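PDB 4TS6: Rab3 interacting molecule variant 2 from Drosophila melanogaster, which is a presynaptic active-zone protein, represented here by its C2A domain, and probably helps to control synaptic vesicle release. Local coordinates for residues L14-D19 with L25-V30. Residues are numbered along the deposited sequence; the frame is centred on the assembly and turned at random.
Sequences LKLGYD and LIVTLV
Lys15 and Thr28 face each other as an antiparallel hydrogen-bonded pair, joined by Lys15 N to Thr28 O (2.9 Å) and Thr28 N to Lys15 O (2.8 Å). Gly17 and Ile26 form the next such pair. Here Ile26 N reaches Gly17 O at 2.7 Å with a nearly straight N-H...O angle of 175°, and Gly17 N bonds back to Ile26 O.

The tight side carries Leu14, Leu16, Leu25, Val27 and Leu29. Leu14 and Leu29 run side by side, with Leu14 CD2 against Leu29 CG at 3.5 Å. Leu16 CD2 meets both methyls of Val27, the nearer being CG1 at 3.7 Å. With chi1 at 173° and chi2 at 65°, Leu25 turns its CD1 back toward the partner strand, 3.4 Å from Gly17 O. Strands 46-53, 93-100 and 108-116 of the facing sheet cover this layer.

The other face is looser and partly exposed. The side chains of Lys15 and Thr28 come nearest at their CB atoms, 4.1 Å apart. A water binds Thr28 OG1 and, weakly, Lys15 O. Thr28 OG1 also bonds to Thr78 OG1 on the adjacent strand.

Strands 11-19 and 24-33 thus form a beta hairpin at the middle of one four-stranded sheet, with its leucine-rich face turned into the beta sandwich of a C2 domain.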
# COMPACT_ATOMS: atom_id res chain seq x y z
N LEU A 14 -4.45 2.02 6.20
CA LEU A 14 -4.71 0.74 5.54
C LEU A 14 -5.71 -0.05 6.36
O LEU A 14 -5.70 0.04 7.58
CB LEU A 14 -3.44 -0.12 5.53
CG LEU A 14 -2.23 0.19 4.65
CD1 LEU A 14 -1.12 -0.80 4.96
CD2 LEU A 14 -2.62 0.09 3.20
N LYS A 15 -6.55 -0.85 5.69
CA LYS A 15 -7.38 -1.85 6.37
C LYS A 15 -6.99 -3.21 5.83
O LYS A 15 -6.87 -3.39 4.62
CB LYS A 15 -8.87 -1.62 6.10
CG LYS A 15 -9.38 -0.27 6.55
CD LYS A 15 -10.75 0.04 5.96
CE LYS A 15 -11.83 -0.87 6.52
NZ LYS A 15 -13.14 -0.72 5.81
N LEU A 16 -6.75 -4.17 6.73
CA LEU A 16 -6.41 -5.52 6.31
C LEU A 16 -7.41 -6.48 6.92
O LEU A 16 -7.60 -6.49 8.14
CB LEU A 16 -5.01 -5.90 6.79
CG LEU A 16 -3.83 -5.09 6.25
CD1 LEU A 16 -2.54 -5.76 6.65
CD2 LEU A 16 -3.92 -4.96 4.74
N GLY A 17 -8.07 -7.28 6.08
CA GLY A 17 -9.00 -8.29 6.56
C GLY A 17 -8.64 -9.64 5.98
O GLY A 17 -8.01 -9.73 4.92
N TYR A 18 -9.00 -10.71 6.68
CA TYR A 18 -8.87 -12.03 6.09
C TYR A 18 -10.19 -12.77 6.20
O TYR A 18 -10.74 -12.89 7.29
CB TYR A 18 -7.76 -12.86 6.74
CG TYR A 18 -7.76 -14.27 6.19
CD1 TYR A 18 -7.24 -14.54 4.93
CD2 TYR A 18 -8.34 -15.31 6.90
CE1 TYR A 18 -7.27 -15.82 4.41
CE2 TYR A 18 -8.38 -16.59 6.38
CZ TYR A 18 -7.85 -16.83 5.13
OH TYR A 18 -7.90 -18.11 4.62
N ASP A 19 -10.71 -13.26 5.08
CA ASP A 19 -11.97 -13.99 5.09
C ASP A 19 -11.77 -15.49 4.85
O ASP A 19 -11.48 -15.91 3.72
CB ASP A 19 -12.92 -13.40 4.04
CG ASP A 19 -14.26 -14.11 3.99
OD1 ASP A 19 -14.56 -14.93 4.90
OD2 ASP A 19 -15.03 -13.84 3.05
N LEU A 25 -7.21 -12.65 1.32
CA LEU A 25 -6.67 -11.56 2.11
C LEU A 25 -7.22 -10.30 1.45
O LEU A 25 -7.10 -10.14 0.25
CB LEU A 25 -5.14 -11.55 2.02
CG LEU A 25 -4.45 -10.34 2.66
CD1 LEU A 25 -4.71 -10.37 4.15
CD2 LEU A 25 -2.95 -10.35 2.37
N ILE A 26 -7.84 -9.42 2.24
CA ILE A 26 -8.44 -8.21 1.67
C ILE A 26 -7.68 -6.97 2.16
O ILE A 26 -7.50 -6.78 3.37
CB ILE A 26 -9.94 -8.10 2.02
CG1 ILE A 26 -10.69 -9.35 1.52
CG2 ILE A 26 -10.54 -6.85 1.43
CD1 ILE A 26 -12.03 -9.57 2.20
N VAL A 27 -7.23 -6.16 1.21
CA VAL A 27 -6.35 -5.02 1.50
C VAL A 27 -7.00 -3.75 0.98
O VAL A 27 -7.26 -3.65 -0.22
CB VAL A 27 -4.97 -5.20 0.82
CG1 VAL A 27 -4.04 -4.03 1.15
CG2 VAL A 27 -4.34 -6.50 1.26
N THR A 28 -7.25 -2.79 1.86
CA THR A 28 -7.81 -1.50 1.43
C THR A 28 -6.84 -0.37 1.74
O THR A 28 -6.47 -0.16 2.90
CB THR A 28 -9.20 -1.21 2.04
OG1 THR A 28 -10.10 -2.29 1.72
CG2 THR A 28 -9.77 0.10 1.49
N LEU A 29 -6.41 0.34 0.70
CA LEU A 29 -5.63 1.56 0.88
C LEU A 29 -6.59 2.73 0.90
O LEU A 29 -7.13 3.12 -0.13
CB LEU A 29 -4.63 1.74 -0.26
CG LEU A 29 -3.34 0.95 -0.13
CD1 LEU A 29 -3.58 -0.55 -0.16
CD2 LEU A 29 -2.47 1.33 -1.28
N VAL A 30 -6.80 3.30 2.07
CA VAL A 30 -7.78 4.36 2.21
C VAL A 30 -7.21 5.66 1.68
O VAL A 30 -7.73 6.23 0.72
CB VAL A 30 -8.20 4.52 3.67
CG1 VAL A 30 -9.27 5.59 3.81
CG2 VAL A 30 -8.70 3.19 4.20
O HOH W 1 -9.75 -4.24 3.77